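Local coordinates for protein NADH dehydrogenase (Methanothermobacter marburgensis, PDB 4R81) that binds flavin mononucleotide and probably passes electrons from NADH or NADPH to quinones, at residues Ala11-Lys16 / Asp41-Asn46; Ser17-Val22 / Ile88-Trp93; His5-Phe10 / Glu77-Ala82; Glu70-Glu75 / Phe104-Thr109. All blocks are in the same frame, centred on the assembly; numbering follows the deposited sequence.

How the contacts relate
Contacts 1 and 2 lie at the C-terminal ends of the strands and both touch FMN. They are buried, and the second subunit comes up to both. In contact 1 water and a proline on a tyrosine face join the two loops, and H12 reaches the phosphate. In contact 2 a helix N-terminus holds the phosphate and aromatic rings meet the flavin. Contacts 3 and 4 share helix 70-80. Contact 3, only partly buried, sets that helix against strand 5-10. Contact 4, buried, sets it against helix 98-107 with a salt bridge and valine packing. Y7 of contact 3 reaches E75 of contact 4. R20 of contact 2 forms a salt bridge with D41 of contact 1.

Contact 1: Ala11-Lys16 / Asp41-Asn46; sequences AHPSRK and DLYRMN. With FMN (flavin mononucleotide), chain E.
The pyrrolidine of P13 lies over one face of the Y43 ring, with CB of P13 3.8 Å from the ring centroid, a CH-pi contact. A water sits at the edge of the same ring, near its plane. The peptide before P13 comes in obliquely, with C of H12 3.4 Å from CD2 of Y43. The H12 ring is used at its edge: ND1 accepts from S14 N at 3.0 Å, 1° out of the ring plane, and NE2 donates to FMN O3P at 2.8 Å. H12 CG lies opposite its backbone N (chi1 -160°), which carries the ring away from Y43 to the phosphate. One water accepts from the backbone N of both H12 and Y43. A second donates to H12 O and D41 OD1, each at 2.7 Å. D41 OD1 also accepts from R44 N, an Asx motif, while OD2 pairs with R20. Replacing Y43 with an alanine would probably leave P13 without its aromatic cover and K99 without its cation-pi partner. H12 serves the FMN phosphate site from the loop between strand 5-10 and helix 18-32, as in flavodoxin-like folds. The other loop follows neighbouring strand 36-41, and A11 and L42 rest on helix 98-107.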
# COMPACT_ATOMS: atom_id res chain seq x y z
N ALA A 11 3.19 12.85 1.49
CA ALA A 11 3.62 11.74 2.32
C ALA A 11 5.12 11.47 2.22
O ALA A 11 5.56 10.76 1.31
CB ALA A 11 2.84 10.48 1.94
N HIS A 12 5.90 12.01 3.15
CA HIS A 12 7.34 11.74 3.21
C HIS A 12 7.88 12.12 4.59
O HIS A 12 7.57 13.20 5.10
CB HIS A 12 8.11 12.51 2.13
CG HIS A 12 9.46 11.94 1.83
ND1 HIS A 12 10.49 11.94 2.74
CD2 HIS A 12 9.94 11.33 0.72
CE1 HIS A 12 11.55 11.36 2.21
NE2 HIS A 12 11.25 10.98 0.98
N PRO A 13 8.70 11.25 5.19
CA PRO A 13 9.20 11.56 6.54
C PRO A 13 10.25 12.67 6.60
O PRO A 13 10.42 13.29 7.65
CB PRO A 13 9.82 10.23 7.02
CG PRO A 13 10.17 9.50 5.75
CD PRO A 13 9.09 9.89 4.76
N SER A 14 10.95 12.91 5.50
CA SER A 14 12.15 13.73 5.57
C SER A 14 11.86 15.20 5.31
O SER A 14 11.05 15.54 4.45
CB SER A 14 13.20 13.22 4.59
OG SER A 14 14.43 13.90 4.79
N ARG A 15 12.52 16.06 6.09
CA ARG A 15 12.43 17.51 5.91
C ARG A 15 12.89 17.89 4.51
O ARG A 15 12.34 18.80 3.89
CB ARG A 15 13.28 18.22 6.97
CG ARG A 15 13.72 19.61 6.57
CD ARG A 15 14.42 20.34 7.71
NE ARG A 15 13.47 20.85 8.69
CZ ARG A 15 13.81 21.40 9.85
NH1 ARG A 15 15.09 21.52 10.18
NH2 ARG A 15 12.88 21.83 10.69
N LYS A 16 13.91 17.19 4.02
CA LYS A 16 14.42 17.42 2.68
C LYS A 16 14.44 16.11 1.89
O LYS A 16 15.00 15.11 2.34
CB LYS A 16 15.81 18.05 2.74
CG LYS A 16 15.82 19.44 3.36
CD LYS A 16 17.19 20.09 3.25
CE LYS A 16 18.12 19.65 4.37
NZ LYS A 16 17.75 20.27 5.68
N ASP A 41 0.51 17.62 5.19
CA ASP A 41 1.80 16.95 5.35
C ASP A 41 1.59 15.89 6.42
O ASP A 41 1.69 16.17 7.63
CB ASP A 41 2.87 17.97 5.76
CG ASP A 41 4.29 17.39 5.81
OD1 ASP A 41 4.45 16.20 6.12
OD2 ASP A 41 5.25 18.15 5.55
N LEU A 42 1.27 14.67 5.99
CA LEU A 42 0.80 13.64 6.90
C LEU A 42 1.78 13.30 8.01
O LEU A 42 1.37 13.04 9.14
CB LEU A 42 0.41 12.37 6.13
CG LEU A 42 -0.75 12.52 5.13
CD1 LEU A 42 -1.04 11.20 4.44
CD2 LEU A 42 -2.00 13.04 5.84
N TYR A 43 3.08 13.32 7.71
CA TYR A 43 4.08 13.06 8.74
C TYR A 43 4.14 14.19 9.76
O TYR A 43 4.18 13.94 10.97
CB TYR A 43 5.46 12.82 8.13
CG TYR A 43 5.78 11.38 7.81
CD1 TYR A 43 6.45 10.57 8.73
CD2 TYR A 43 5.44 10.83 6.58
CE1 TYR A 43 6.75 9.25 8.44
CE2 TYR A 43 5.74 9.51 6.28
CZ TYR A 43 6.41 8.73 7.21
OH TYR A 43 6.72 7.43 6.92
N ARG A 44 4.13 15.43 9.28
CA ARG A 44 4.11 16.61 10.16
C ARG A 44 2.88 16.62 11.04
O ARG A 44 2.93 17.08 12.17
CB ARG A 44 4.11 17.91 9.35
CG ARG A 44 5.47 18.40 8.93
CD ARG A 44 5.47 19.92 8.78
NE ARG A 44 5.92 20.58 10.01
CZ ARG A 44 5.14 21.31 10.81
NH1 ARG A 44 3.86 21.50 10.53
NH2 ARG A 44 5.67 21.85 11.90
N MET A 45 1.78 16.13 10.50
CA MET A 45 0.51 16.11 11.21
C MET A 45 0.44 15.04 12.28
O MET A 45 -0.53 14.99 13.03
CB MET A 45 -0.64 15.88 10.22
CG MET A 45 -0.86 17.03 9.25
SD MET A 45 -1.93 16.58 7.87
CE MET A 45 -3.31 15.86 8.75
N ASN A 46 1.45 14.18 12.34
CA ASN A 46 1.40 12.98 13.18
C ASN A 46 0.14 12.15 12.88
O ASN A 46 -0.48 11.59 13.78
CB ASN A 46 1.48 13.35 14.67
CG ASN A 46 2.75 14.10 15.01
OD1 ASN A 46 2.72 15.29 15.32
ND2 ASN A 46 3.88 13.40 14.95
N1 FMN E . 11.70 2.84 -6.42
C2 FMN E . 10.99 2.12 -7.36
O2 FMN E . 11.09 2.41 -8.54
N3 FMN E . 10.17 1.08 -6.97
C4 FMN E . 10.05 0.75 -5.64
O4 FMN E . 9.31 -0.18 -5.32
C4A FMN E . 10.76 1.46 -4.68
N5 FMN E . 10.67 1.14 -3.34
C5A FMN E . 11.37 1.88 -2.40
C6 FMN E . 11.26 1.56 -1.05
C7 FMN E . 11.97 2.28 -0.09
C7M FMN E . 11.83 1.95 1.36
C8 FMN E . 12.79 3.34 -0.49
C8M FMN E . 13.56 4.13 0.53
C9 FMN E . 12.90 3.64 -1.85
C9A FMN E . 12.19 2.92 -2.81
N10 FMN E . 12.30 3.23 -4.15
C10 FMN E . 11.59 2.51 -5.08
C1' FMN E . 13.15 4.36 -4.62
C2' FMN E . 12.34 5.63 -4.29
O2' FMN E . 11.16 5.72 -5.07
C3' FMN E . 13.20 6.87 -4.38
O3' FMN E . 14.08 6.83 -3.27
C4' FMN E . 12.35 8.13 -4.31
O4' FMN E . 11.54 8.29 -5.46
C5' FMN E . 13.21 9.38 -4.16
O5' FMN E . 12.33 10.42 -3.80
P FMN E . 12.45 11.07 -2.34
O1P FMN E . 13.79 11.77 -2.26
O2P FMN E . 11.34 12.06 -2.13
O3P FMN E . 12.41 9.95 -1.32
O HOH W 1 4.22 13.73 5.05
O HOH W 2 7.09 15.59 6.31

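Contact 2: Ser17-Val22 / Ile88-Trp93; sequences SFSREV and IYPLWW. With FMN (flavin mononucleotide), chain E.
Phosphate oxygen O2P of FMN is gripped twice by S19, whose OG also packs 3.6 Å from CD of P90. The backbone N and OG of S19 both donate to O2P, each at 2.7 Å. S17 OG adds a weak third bond. With chi1 of -72°, S19 OG stands beside its own backbone N, which lets both donors face the same oxygen. F18 N donates to O1P at 2.9 Å. S17 is the N-cap of helix 18-32, its OG accepting weakly from R20 N. The helix dipole would probably help to stabilise the phosphate charge. Holding the FMN phosphate at the start of the helix after the first strand is the flavodoxin-like arrangement. A water donates to S19 OG and, weakly, to Y89 O. Further along the helix, CG1 of V22 touches CG2 of I88 at 3.8 Å, the two side chains running in opposite directions. Beyond P90 the chain follows the cofactor. L91 O accepts from the ribityl O2', and W93 N donates to flavin N5 at 3.0 Å. W92 has the flavin C7 region over one ring face and CG of P90 over the opposite face. W93 turns a ring face to flavin C6. Segments 18-22 and 88-90 run nearly antiparallel, at 160°, their axes 8.1 Å apart at closest. Strands 5-10 and 129-135 flank strand 84-90, and F18 packs on helix 185-197.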
# COMPACT_ATOMS: atom_id res chain seq x y z
N SER A 17 13.80 16.12 0.73
CA SER A 17 13.77 14.97 -0.15
C SER A 17 13.36 15.48 -1.51
O SER A 17 12.94 16.63 -1.64
CB SER A 17 12.75 13.94 0.33
OG SER A 17 11.43 14.46 0.23
N PHE A 18 13.46 14.64 -2.52
CA PHE A 18 13.01 15.06 -3.84
C PHE A 18 11.51 15.32 -3.83
O PHE A 18 11.04 16.25 -4.48
CB PHE A 18 13.39 14.02 -4.90
CG PHE A 18 12.96 14.40 -6.29
CD1 PHE A 18 13.50 15.52 -6.92
CD2 PHE A 18 12.03 13.63 -6.96
CE1 PHE A 18 13.10 15.86 -8.21
CE2 PHE A 18 11.62 13.97 -8.24
CZ PHE A 18 12.16 15.08 -8.87
N SER A 19 10.76 14.52 -3.07
CA SER A 19 9.31 14.69 -3.02
C SER A 19 8.93 16.09 -2.53
O SER A 19 7.96 16.69 -3.01
CB SER A 19 8.68 13.62 -2.12
OG SER A 19 8.71 12.35 -2.76
N ARG A 20 9.71 16.63 -1.60
CA ARG A 20 9.50 17.98 -1.11
C ARG A 20 9.70 19.02 -2.22
O ARG A 20 8.95 19.99 -2.32
CB ARG A 20 10.42 18.28 0.07
CG ARG A 20 10.21 19.65 0.69
CD ARG A 20 9.08 19.62 1.68
NE ARG A 20 9.29 18.62 2.73
CZ ARG A 20 8.42 18.35 3.69
NH1 ARG A 20 7.27 19.02 3.73
NH2 ARG A 20 8.68 17.41 4.59
N GLU A 21 10.70 18.81 -3.07
CA GLU A 21 10.92 19.69 -4.21
C GLU A 21 9.80 19.55 -5.23
O GLU A 21 9.43 20.52 -5.89
CB GLU A 21 12.28 19.40 -4.86
CG GLU A 21 13.45 19.50 -3.90
CD GLU A 21 14.78 19.26 -4.59
OE1 GLU A 21 15.16 20.10 -5.43
OE2 GLU A 21 15.43 18.24 -4.30
N VAL A 22 9.27 18.34 -5.35
CA VAL A 22 8.13 18.08 -6.23
C VAL A 22 6.92 18.87 -5.74
O VAL A 22 6.21 19.49 -6.55
CB VAL A 22 7.82 16.58 -6.31
CG1 VAL A 22 6.45 16.34 -6.98
CG2 VAL A 22 8.92 15.87 -7.07
N ILE A 88 1.25 13.40 -3.45
CA ILE A 88 2.67 13.52 -3.74
C ILE A 88 3.45 12.65 -2.77
O ILE A 88 3.37 12.84 -1.55
CB ILE A 88 3.14 14.99 -3.63
CG1 ILE A 88 2.38 15.85 -4.66
CG2 ILE A 88 4.66 15.10 -3.83
CD1 ILE A 88 2.72 17.33 -4.60
N TYR A 89 4.16 11.66 -3.30
CA TYR A 89 4.82 10.65 -2.48
C TYR A 89 5.88 9.91 -3.28
O TYR A 89 5.85 9.90 -4.51
CB TYR A 89 3.78 9.66 -1.93
CG TYR A 89 3.02 8.92 -3.01
CD1 TYR A 89 1.85 9.45 -3.55
CD2 TYR A 89 3.46 7.69 -3.50
CE1 TYR A 89 1.15 8.80 -4.54
CE2 TYR A 89 2.76 7.03 -4.50
CZ TYR A 89 1.60 7.59 -5.02
OH TYR A 89 0.89 6.95 -6.01
N PRO A 90 6.84 9.30 -2.57
CA PRO A 90 7.79 8.39 -3.22
C PRO A 90 7.22 6.98 -3.36
O PRO A 90 6.46 6.51 -2.49
CB PRO A 90 8.96 8.36 -2.24
CG PRO A 90 8.31 8.54 -0.91
CD PRO A 90 7.15 9.49 -1.15
N LEU A 91 7.59 6.30 -4.43
CA LEU A 91 7.19 4.92 -4.66
C LEU A 91 7.99 4.01 -3.75
O LEU A 91 9.21 3.94 -3.88
CB LEU A 91 7.46 4.54 -6.11
CG LEU A 91 6.82 3.21 -6.53
CD1 LEU A 91 5.32 3.30 -6.26
CD2 LEU A 91 7.10 2.88 -7.99
N TRP A 92 7.31 3.32 -2.84
CA TRP A 92 7.94 2.38 -1.92
C TRP A 92 7.29 1.01 -2.08
O TRP A 92 6.10 0.84 -1.78
CB TRP A 92 7.80 2.82 -0.46
CG TRP A 92 8.63 4.01 -0.07
CD1 TRP A 92 9.57 4.65 -0.82
CD2 TRP A 92 8.57 4.71 1.18
NE1 TRP A 92 10.10 5.70 -0.12
CE2 TRP A 92 9.50 5.76 1.11
CE3 TRP A 92 7.82 4.54 2.35
CZ2 TRP A 92 9.71 6.65 2.18
CZ3 TRP A 92 8.02 5.42 3.41
CH2 TRP A 92 8.96 6.47 3.31
N TRP A 93 8.06 0.02 -2.54
CA TRP A 93 7.52 -1.32 -2.77
C TRP A 93 6.26 -1.28 -3.62
O TRP A 93 5.26 -1.96 -3.36
CB TRP A 93 7.40 -2.12 -1.44
CG TRP A 93 8.77 -2.18 -0.82
CD1 TRP A 93 9.24 -1.45 0.23
CD2 TRP A 93 9.89 -2.94 -1.31
NE1 TRP A 93 10.58 -1.73 0.45
CE2 TRP A 93 11.00 -2.64 -0.48
CE3 TRP A 93 10.05 -3.86 -2.35
CZ2 TRP A 93 12.25 -3.23 -0.67
CZ3 TRP A 93 11.30 -4.45 -2.53
CH2 TRP A 93 12.38 -4.14 -1.69
N1 FMN E . 11.70 2.84 -6.42
C2 FMN E . 10.99 2.12 -7.36
O2 FMN E . 11.09 2.41 -8.54
N3 FMN E . 10.17 1.08 -6.97
C4 FMN E . 10.05 0.75 -5.64
O4 FMN E . 9.31 -0.18 -5.32
C4A FMN E . 10.76 1.46 -4.68
N5 FMN E . 10.67 1.14 -3.34
C5A FMN E . 11.37 1.88 -2.40
C6 FMN E . 11.26 1.56 -1.05
C7 FMN E . 11.97 2.28 -0.09
C7M FMN E . 11.83 1.95 1.36
C8 FMN E . 12.79 3.34 -0.49
C8M FMN E . 13.56 4.13 0.53
C9 FMN E . 12.90 3.64 -1.85
C9A FMN E . 12.19 2.92 -2.81
N10 FMN E . 12.30 3.23 -4.15
C10 FMN E . 11.59 2.51 -5.08
C1' FMN E . 13.15 4.36 -4.62
C2' FMN E . 12.34 5.63 -4.29
O2' FMN E . 11.16 5.72 -5.07
C3' FMN E . 13.20 6.87 -4.38
O3' FMN E . 14.08 6.83 -3.27
C4' FMN E . 12.35 8.13 -4.31
O4' FMN E . 11.54 8.29 -5.46
C5' FMN E . 13.21 9.38 -4.16
O5' FMN E . 12.33 10.42 -3.80
P FMN E . 12.45 11.07 -2.34
O1P FMN E . 13.79 11.77 -2.26
O2P FMN E . 11.34 12.06 -2.13
O3P FMN E . 12.41 9.95 -1.32
O HOH W 3 7.20 12.66 -5.18

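Contact 3: His5-Phe10 / Glu77-Ala82; sequences HVYILF and ERIGRA
Y7 lies with one ring face under the side chain of R78. CB of R78 sits almost straight above the ring, 3.7 Å from its centroid and 6° off the normal. From there the R78 chain runs extended to NE, and CD passes 3.5 Å from CZ of Y7. The guanidinium thus arrives beside the phenol oxygen rather than over the ring. NH1 of R78 donates to OH of Y7 at 3.1 Å with a nearly straight N-H, in the guanidinium plane. The ring and guanidinium planes are 79° apart. Nearer the strand backbone, CB of Y7 meets CB of A82 in the turn after the helix, while CD2 of Y7 touches CG1 of I79 on the helix, at 4.0 Å. H5 brings CD2 to within 3.5 Å of R81 O. A water joins NE2 of H5 to R78 O. The contact lays the C-terminal end of helix 70-80 on one face of the parallel sheet. ND1 of H5 is bonded to T36, R78 NE pairs with E74, and R81 pairs with E38. OH of Y7 is also bonded to E75. Accepting from R78 would probably polarise the phenol and favour donation to that carboxylate.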
# COMPACT_ATOMS: atom_id res chain seq x y z
N HIS A 5 -9.26 25.18 -6.06
CA HIS A 5 -8.56 24.93 -4.81
C HIS A 5 -8.17 23.47 -4.72
O HIS A 5 -9.00 22.58 -4.95
CB HIS A 5 -9.41 25.33 -3.61
CG HIS A 5 -8.74 25.06 -2.30
ND1 HIS A 5 -7.74 25.87 -1.81
CD2 HIS A 5 -8.91 24.07 -1.39
CE1 HIS A 5 -7.32 25.39 -0.65
NE2 HIS A 5 -8.02 24.30 -0.38
N VAL A 6 -6.91 23.21 -4.40
CA VAL A 6 -6.41 21.84 -4.33
C VAL A 6 -6.06 21.46 -2.90
O VAL A 6 -5.35 22.20 -2.23
CB VAL A 6 -5.14 21.67 -5.16
CG1 VAL A 6 -4.80 20.20 -5.32
CG2 VAL A 6 -5.32 22.32 -6.52
N TYR A 7 -6.54 20.31 -2.44
CA TYR A 7 -6.04 19.75 -1.19
C TYR A 7 -4.98 18.71 -1.56
O TYR A 7 -5.25 17.73 -2.26
CB TYR A 7 -7.15 19.16 -0.30
CG TYR A 7 -6.64 18.59 1.01
CD1 TYR A 7 -5.78 19.32 1.83
CD2 TYR A 7 -7.03 17.32 1.44
CE1 TYR A 7 -5.30 18.80 3.03
CE2 TYR A 7 -6.56 16.79 2.64
CZ TYR A 7 -5.70 17.54 3.43
OH TYR A 7 -5.22 17.04 4.63
N ILE A 8 -3.76 18.97 -1.09
CA ILE A 8 -2.59 18.21 -1.47
C ILE A 8 -2.13 17.33 -0.32
O ILE A 8 -1.70 17.83 0.73
CB ILE A 8 -1.42 19.13 -1.86
CG1 ILE A 8 -1.84 20.12 -2.97
CG2 ILE A 8 -0.22 18.31 -2.29
CD1 ILE A 8 -0.81 21.21 -3.22
N LEU A 9 -2.23 16.02 -0.51
CA LEU A 9 -1.74 15.07 0.47
C LEU A 9 -0.27 14.80 0.17
O LEU A 9 0.08 14.36 -0.93
CB LEU A 9 -2.53 13.75 0.41
CG LEU A 9 -3.96 13.73 0.97
CD1 LEU A 9 -3.98 14.30 2.39
CD2 LEU A 9 -4.95 14.48 0.06
N PHE A 10 0.58 15.07 1.14
CA PHE A 10 2.01 14.90 0.98
C PHE A 10 2.50 13.87 1.99
O PHE A 10 2.27 14.00 3.19
CB PHE A 10 2.72 16.24 1.19
CG PHE A 10 4.21 16.15 1.11
CD1 PHE A 10 4.85 16.10 -0.12
CD2 PHE A 10 4.98 16.11 2.26
CE1 PHE A 10 6.24 16.01 -0.19
CE2 PHE A 10 6.35 16.01 2.19
CZ PHE A 10 6.98 15.97 0.96
N GLU A 77 -13.45 17.79 5.81
CA GLU A 77 -13.63 19.23 5.65
C GLU A 77 -12.64 19.82 4.66
O GLU A 77 -13.00 20.64 3.81
CB GLU A 77 -13.50 19.94 7.00
CG GLU A 77 -14.61 19.65 7.98
CD GLU A 77 -14.61 20.61 9.15
OE1 GLU A 77 -14.29 21.80 8.93
OE2 GLU A 77 -14.94 20.18 10.28
N ARG A 78 -11.38 19.41 4.77
CA ARG A 78 -10.34 19.86 3.85
C ARG A 78 -10.65 19.49 2.40
O ARG A 78 -10.51 20.31 1.49
CB ARG A 78 -8.98 19.30 4.27
CG ARG A 78 -8.49 19.86 5.60
CD ARG A 78 -7.24 19.15 6.10
NE ARG A 78 -6.79 19.69 7.38
CZ ARG A 78 -5.60 19.44 7.92
NH1 ARG A 78 -4.73 18.68 7.27
NH2 ARG A 78 -5.27 19.97 9.09
N ILE A 79 -11.08 18.24 2.20
CA ILE A 79 -11.50 17.79 0.87
C ILE A 79 -12.73 18.58 0.39
O ILE A 79 -12.83 18.95 -0.79
CB ILE A 79 -11.80 16.27 0.88
CG1 ILE A 79 -10.54 15.50 1.27
CG2 ILE A 79 -12.34 15.81 -0.47
CD1 ILE A 79 -10.77 14.03 1.58
N GLY A 80 -13.64 18.87 1.32
CA GLY A 80 -14.85 19.60 0.98
C GLY A 80 -14.59 20.99 0.43
O GLY A 80 -15.37 21.49 -0.38
N ARG A 81 -13.50 21.62 0.88
CA ARG A 81 -13.15 22.97 0.42
C ARG A 81 -12.50 22.94 -0.96
O ARG A 81 -12.36 23.98 -1.60
CB ARG A 81 -12.21 23.66 1.42
CG ARG A 81 -12.81 23.87 2.80
CD ARG A 81 -12.03 24.89 3.63
NE ARG A 81 -10.74 24.38 4.10
CZ ARG A 81 -10.56 23.77 5.27
NH1 ARG A 81 -11.58 23.57 6.08
NH2 ARG A 81 -9.35 23.36 5.62
N ALA A 82 -12.14 21.75 -1.41
CA ALA A 82 -11.34 21.60 -2.62
C ALA A 82 -12.14 21.27 -3.88
O ALA A 82 -13.20 20.65 -3.81
CB ALA A 82 -10.24 20.57 -2.40
O HOH W 4 -8.47 22.31 1.62

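Contact 4: Glu70-Glu75 / Phe104-Thr109; sequences EDVMEE and FDRVWT
D71 and R106 form a salt bridge held by two nitrogens end-on. NH2 of R106 meets the syn lone pair of OD1 of D71 at 3.0 Å. NH1 of R106 reaches OD2 of D71 at 2.9 Å, from above the carboxylate plane. The carboxylate and guanidinium planes are 43° apart, so the grip is twisted rather than flat. V72 lays CG2 over one face of the guanidinium, 3.7 Å from NH2 of R106, and the same methyl lies 3.4 Å from R106 O. Further along, CB of E75 packs on CG1 of V107 at 3.9 Å. D71 has chi1 of 57°, which keeps OD1 near the helix backbone, where it accepts weakly from V72 N while facing R106. R106 is held from behind, with NE in a salt bridge to E55 and NH1 bonded to R48 O. E75 bends away at chi2, and its OE1 is bonded to W103. With an alanine in place of D71, the guanidinium of R106 would probably lack this carboxylate and be freer to turn, although NE would keep E55. H76 is hydrogen-bonded to V107 O. Helices 70-80 and 98-107 come just before and just after strand 84-90, and they pack side by side as helices do on one face of a flavodoxin-like sheet.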
# COMPACT_ATOMS: atom_id res chain seq x y z
N GLU A 70 -12.30 12.49 14.98
CA GLU A 70 -12.12 13.91 14.68
C GLU A 70 -11.10 14.18 13.57
O GLU A 70 -11.29 15.10 12.77
CB GLU A 70 -11.75 14.68 15.96
CG GLU A 70 -12.94 14.93 16.89
CD GLU A 70 -12.53 15.11 18.34
OE1 GLU A 70 -11.50 14.51 18.75
OE2 GLU A 70 -13.23 15.84 19.07
N ASP A 71 -10.04 13.38 13.51
CA ASP A 71 -9.02 13.63 12.50
C ASP A 71 -9.54 13.32 11.10
O ASP A 71 -9.21 14.02 10.14
CB ASP A 71 -7.70 12.89 12.82
CG ASP A 71 -7.87 11.39 12.98
OD1 ASP A 71 -9.02 10.89 13.04
OD2 ASP A 71 -6.83 10.70 13.06
N VAL A 72 -10.37 12.29 11.00
CA VAL A 72 -11.02 11.94 9.74
C VAL A 72 -12.02 13.03 9.32
O VAL A 72 -12.07 13.42 8.15
CB VAL A 72 -11.70 10.56 9.81
CG1 VAL A 72 -12.49 10.28 8.54
CG2 VAL A 72 -10.65 9.47 10.03
N MET A 73 -12.79 13.53 10.28
CA MET A 73 -13.74 14.61 10.01
C MET A 73 -13.03 15.84 9.45
O MET A 73 -13.52 16.48 8.52
CB MET A 73 -14.52 14.97 11.28
CG MET A 73 -15.34 13.83 11.84
SD MET A 73 -16.27 14.28 13.31
CE MET A 73 -17.51 15.36 12.60
N GLU A 74 -11.86 16.15 10.01
CA GLU A 74 -11.06 17.28 9.54
C GLU A 74 -10.59 17.06 8.10
O GLU A 74 -10.57 18.00 7.31
CB GLU A 74 -9.86 17.52 10.47
CG GLU A 74 -8.77 18.41 9.88
CD GLU A 74 -9.17 19.88 9.79
OE1 GLU A 74 -10.16 20.27 10.45
OE2 GLU A 74 -8.47 20.64 9.08
N GLU A 75 -10.21 15.83 7.76
CA GLU A 75 -9.80 15.54 6.39
C GLU A 75 -10.97 15.74 5.43
O GLU A 75 -10.80 16.29 4.33
CB GLU A 75 -9.23 14.12 6.27
CG GLU A 75 -7.92 13.93 7.03
CD GLU A 75 -6.84 14.92 6.60
OE1 GLU A 75 -6.41 14.86 5.42
OE2 GLU A 75 -6.44 15.77 7.43
N PHE A 104 -5.91 6.45 3.11
CA PHE A 104 -7.02 5.86 2.37
C PHE A 104 -7.85 4.95 3.28
O PHE A 104 -9.09 5.06 3.31
CB PHE A 104 -6.53 5.10 1.13
CG PHE A 104 -5.99 5.98 0.04
CD1 PHE A 104 -6.85 6.80 -0.69
CD2 PHE A 104 -4.64 5.99 -0.27
CE1 PHE A 104 -6.35 7.63 -1.69
CE2 PHE A 104 -4.14 6.81 -1.27
CZ PHE A 104 -5.00 7.63 -1.99
N ASP A 105 -7.19 4.07 4.02
CA ASP A 105 -7.88 3.10 4.89
C ASP A 105 -8.84 3.81 5.85
O ASP A 105 -9.97 3.36 6.07
CB ASP A 105 -6.90 2.28 5.74
CG ASP A 105 -5.98 1.40 4.91
OD1 ASP A 105 -6.25 1.16 3.72
OD2 ASP A 105 -4.96 0.93 5.48
N ARG A 106 -8.38 4.93 6.40
CA ARG A 106 -9.11 5.64 7.45
C ARG A 106 -10.03 6.75 6.97
O ARG A 106 -11.04 7.07 7.62
CB ARG A 106 -8.12 6.21 8.48
CG ARG A 106 -7.27 5.15 9.18
CD ARG A 106 -6.52 5.75 10.37
NE ARG A 106 -7.47 6.31 11.33
CZ ARG A 106 -7.47 7.58 11.76
NH1 ARG A 106 -6.53 8.42 11.36
NH2 ARG A 106 -8.40 7.98 12.61
N VAL A 107 -9.70 7.35 5.83
CA VAL A 107 -10.42 8.54 5.38
C VAL A 107 -11.50 8.19 4.35
O VAL A 107 -12.53 8.84 4.30
CB VAL A 107 -9.44 9.64 4.88
CG1 VAL A 107 -10.20 10.88 4.37
CG2 VAL A 107 -8.48 10.03 6.01
N TRP A 108 -11.27 7.14 3.58
CA TRP A 108 -12.27 6.71 2.60
C TRP A 108 -13.34 5.86 3.30
O TRP A 108 -13.37 4.64 3.15
CB TRP A 108 -11.62 5.92 1.47
CG TRP A 108 -11.04 6.68 0.26
CD1 TRP A 108 -10.54 6.10 -0.87
CD2 TRP A 108 -10.92 8.11 0.05
NE1 TRP A 108 -10.11 7.06 -1.75
CE2 TRP A 108 -10.34 8.30 -1.22
CE3 TRP A 108 -11.25 9.25 0.81
CZ2 TRP A 108 -10.07 9.57 -1.75
CZ3 TRP A 108 -10.98 10.51 0.28
CH2 TRP A 108 -10.40 10.65 -0.99
N THR A 109 -14.22 6.51 4.05
CA THR A 109 -15.15 5.82 4.95
C THR A 109 -16.48 5.47 4.31
O THR A 109 -16.91 6.11 3.35
CB THR A 109 -15.40 6.64 6.23
OG1 THR A 109 -15.82 7.97 5.87
CG2 THR A 109 -14.13 6.74 7.03